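Local coordinates for MSHA biogenesis protein MshE (Vibrio cholerae, PDB 5HTL) that binds the second messenger cyclic di-GMP and probably serves in the biogenesis of the MSHA pilus, at residues P80-V85 against L90-I95. Sequence-based numbering, arbitrary orientation.
Sequences PLLPEV and LRALVI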
ATOM      1  N   PRO A  80      -5.522  17.597 -11.905  1.00 22.25           N
ATOM      2  CA  PRO A  80      -5.457  18.954 -11.343  1.00 21.83           C
ATOM      3  C   PRO A  80      -5.736  19.115  -9.848  1.00 19.16           C
ATOM      4  O   PRO A  80      -5.505  20.218  -9.342  1.00 23.12           O
ATOM      5  CB  PRO A  80      -6.532  19.717 -12.137  1.00 26.43           C
ATOM      6  CG  PRO A  80      -7.364  18.685 -12.793  1.00 27.02           C
ATOM      7  CD  PRO A  80      -6.441  17.550 -13.059  1.00 24.53           C
ATOM      8  N   LEU A  81      -6.243  18.094  -9.172  1.00 20.41           N
ATOM      9  CA  LEU A  81      -6.507  18.176  -7.740  1.00 20.93           C
ATOM     10  C   LEU A  81      -5.244  18.518  -6.945  1.00 21.03           C
ATOM     11  O   LEU A  81      -5.310  19.127  -5.873  1.00 23.64           O
ATOM     12  CB  LEU A  81      -7.143  16.880  -7.242  1.00 24.93           C
ATOM     13  CG  LEU A  81      -8.468  16.591  -7.953  1.00 28.87           C
ATOM     14  CD1 LEU A  81      -9.045  15.237  -7.576  1.00 32.07           C
ATOM     15  CD2 LEU A  81      -9.490  17.697  -7.699  1.00 31.50           C
ATOM     16  N   LEU A  82      -4.095  18.116  -7.477  1.00 16.56           N
ATOM     17  CA  LEU A  82      -2.817  18.539  -6.925  1.00 16.54           C
ATOM     18  C   LEU A  82      -2.228  19.568  -7.879  1.00 18.00           C
ATOM     19  O   LEU A  82      -1.982  19.267  -9.044  1.00 19.35           O
ATOM     20  CB  LEU A  82      -1.887  17.332  -6.815  1.00 16.53           C
ATOM     21  CG  LEU A  82      -0.514  17.515  -6.175  1.00 15.92           C
ATOM     22  CD1 LEU A  82      -0.673  17.932  -4.735  1.00 16.02           C
ATOM     23  CD2 LEU A  82       0.277  16.220  -6.263  1.00 16.83           C
ATOM     24  N   PRO A  83      -2.022  20.809  -7.407  1.00 16.64           N
ATOM     25  CA  PRO A  83      -1.466  21.811  -8.319  1.00 18.29           C
ATOM     26  C   PRO A  83      -0.092  21.393  -8.842  1.00 14.85           C
ATOM     27  O   PRO A  83       0.655  20.709  -8.127  1.00 14.54           O
ATOM     28  CB  PRO A  83      -1.353  23.062  -7.440  1.00 16.08           C
ATOM     29  CG  PRO A  83      -2.365  22.847  -6.349  1.00 19.28           C
ATOM     30  CD  PRO A  83      -2.339  21.371  -6.085  1.00 18.76           C
ATOM     31  N   GLU A  84       0.221  21.808 -10.067  1.00 14.75           N
ATOM     32  CA  GLU A  84       1.448  21.408 -10.734  1.00 14.07           C
ATOM     33  C   GLU A  84       2.701  21.674  -9.907  1.00 13.99           C
ATOM     34  O   GLU A  84       3.604  20.841  -9.866  1.00 14.91           O
ATOM     35  CB  GLU A  84       1.574  22.086 -12.096  1.00 16.23           C
ATOM     36  CG  GLU A  84       2.765  21.581 -12.899  1.00 17.75           C
ATOM     37  CD  GLU A  84       2.910  22.273 -14.230  1.00 18.48           C
ATOM     38  OE1 GLU A  84       1.967  22.995 -14.634  1.00 25.34           O
ATOM     39  OE2 GLU A  84       3.972  22.109 -14.867  1.00 23.11           O
ATOM     40  N   VAL A  85       2.780  22.832  -9.252  1.00 15.62           N
ATOM     41  CA  VAL A  85       3.986  23.128  -8.488  1.00 15.20           C
ATOM     42  C   VAL A  85       4.217  22.119  -7.363  1.00 16.10           C
ATOM     43  O   VAL A  85       5.357  21.754  -7.067  1.00 15.05           O
ATOM     44  CB  VAL A  85       4.002  24.577  -7.929  1.00 20.95           C
ATOM     45  CG1 VAL A  85       4.089  25.597  -9.056  1.00 28.80           C
ATOM     46  CG2 VAL A  85       2.791  24.842  -7.056  1.00 20.91           C
ATOM     47  N   LEU A  90       6.914  17.247  -5.138  1.00 12.03           N
ATOM     48  CA  LEU A  90       6.737  16.021  -4.377  1.00 12.17           C
ATOM     49  C   LEU A  90       6.950  14.778  -5.224  1.00 12.91           C
ATOM     50  O   LEU A  90       6.932  13.654  -4.699  1.00 13.90           O
ATOM     51  CB  LEU A  90       5.321  15.998  -3.790  1.00 14.05           C
ATOM     52  CG  LEU A  90       5.035  17.109  -2.781  1.00 14.59           C
ATOM     53  CD1 LEU A  90       3.555  17.167  -2.433  1.00 21.23           C
ATOM     54  CD2 LEU A  90       5.864  16.862  -1.533  1.00 21.77           C
ATOM     55  N   ARG A  91       7.155  14.969  -6.525  1.00 11.99           N
ATOM     56  CA  ARG A  91       7.232  13.872  -7.496  1.00 11.54           C
ATOM     57  C   ARG A  91       6.057  12.908  -7.315  1.00 11.24           C
ATOM     58  O   ARG A  91       6.232  11.698  -7.124  1.00 12.49           O
ATOM     59  CB  ARG A  91       8.596  13.176  -7.447  1.00 13.54           C
ATOM     60  CG  ARG A  91       9.758  14.136  -7.767  1.00 14.23           C
ATOM     61  CD  ARG A  91      11.110  13.453  -7.593  1.00 19.47           C
ATOM     62  NE  ARG A  91      11.349  13.116  -6.196  1.00 18.27           N
ATOM     63  CZ  ARG A  91      12.321  12.313  -5.772  1.00 21.88           C
ATOM     64  NH1 ARG A  91      13.169  11.780  -6.640  1.00 21.62           N
ATOM     65  NH2 ARG A  91      12.448  12.056  -4.480  1.00 21.53           N
ATOM     66  N   ALA A  92       4.856  13.470  -7.398  1.00 10.72           N
ATOM     67  CA  ALA A  92       3.605  12.750  -7.150  1.00 10.15           C
ATOM     68  C   ALA A  92       2.582  13.190  -8.173  1.00 10.58           C
ATOM     69  O   ALA A  92       2.480  14.373  -8.474  1.00 12.08           O
ATOM     70  CB  ALA A  92       3.102  13.054  -5.753  1.00 12.21           C
ATOM     71  N   LEU A  93       1.832  12.239  -8.714  1.00 10.51           N
ATOM     72  CA  LEU A  93       0.789  12.522  -9.697  1.00 11.62           C
ATOM     73  C   LEU A  93      -0.498  11.824  -9.302  1.00 10.34           C
ATOM     74  O   LEU A  93      -0.516  10.610  -9.108  1.00 11.49           O
ATOM     75  CB  LEU A  93       1.219  12.017 -11.077  1.00 13.35           C
ATOM     76  CG  LEU A  93       0.266  12.255 -12.257  1.00 14.07           C
ATOM     77  CD1 LEU A  93       0.250  13.735 -12.579  1.00 14.31           C
ATOM     78  CD2 LEU A  93       0.682  11.469 -13.494  1.00 14.65           C
ATOM     79  N   VAL A  94      -1.580  12.586  -9.191  1.00 12.28           N
ATOM     80  CA  VAL A  94      -2.895  12.010  -8.943  1.00 13.10           C
ATOM     81  C   VAL A  94      -3.436  11.424 -10.241  1.00 14.12           C
ATOM     82  O   VAL A  94      -3.638  12.150 -11.220  1.00 18.02           O
ATOM     83  CB  VAL A  94      -3.890  13.074  -8.451  1.00 13.31           C
ATOM     84  CG1 VAL A  94      -5.227  12.422  -8.121  1.00 20.15           C
ATOM     85  CG2 VAL A  94      -3.329  13.802  -7.244  1.00 17.27           C
ATOM     86  N   ILE A  95      -3.614  10.105 -10.268  1.00 14.20           N
ATOM     87  CA  ILE A  95      -4.038   9.417 -11.489  1.00 15.05           C
ATOM     88  C   ILE A  95      -5.440   8.834 -11.400  1.00 15.78           C
ATOM     89  O   ILE A  95      -5.983   8.358 -12.393  1.00 15.98           O
ATOM     90  CB  ILE A  95      -3.040   8.303 -11.915  1.00 16.06           C
ATOM     91  CG1 ILE A  95      -2.971   7.193 -10.865  1.00 14.34           C
ATOM     92  CG2 ILE A  95      -1.654   8.899 -12.188  1.00 16.37           C
ATOM     93  CD1 ILE A  95      -2.150   5.955 -11.306  1.00 17.25           C
TER
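A small, buried apolar contact sets Leu82, in the turn before helix 84-90, against Ala92 and Val94 of strand 92-98, which follows that helix. Leu82, long enough to reach both, is the one residue of 80-85 that touches 90-95 within 4.5 Å. Its CB packs on Val94 CG2 at 3.8 Å, while its CD2 methyl makes a van der Waals contact of 3.6 Å with the carbonyl O of Ala92 and lies 4.3 Å from Ala92 CB. With CG anti to the backbone N (chi1 -176°), the leucine runs along the strand from one residue to the other. Val94 holds CG1 anti to its own N, which leaves CG2 beside that N and against Leu82; a beta-branched residue suits a strand, and its methyls start close to the backbone. The single methyl of Ala92 takes little room beside Leu82 CD2 and also touches Ile104 and Met106 of strand 101-106. Helix 84-90 of the MshEN domain joins the two segments: Pro83 takes the N-cap position, and a Schellman motif with Arg91 as C-prime residue, with positive phi, ends the helix before the strand. Helix 112-121 adds Gln121 beside Leu82, whose backbone O accepts a hydrogen bond from the hydroxyl of Tyr145.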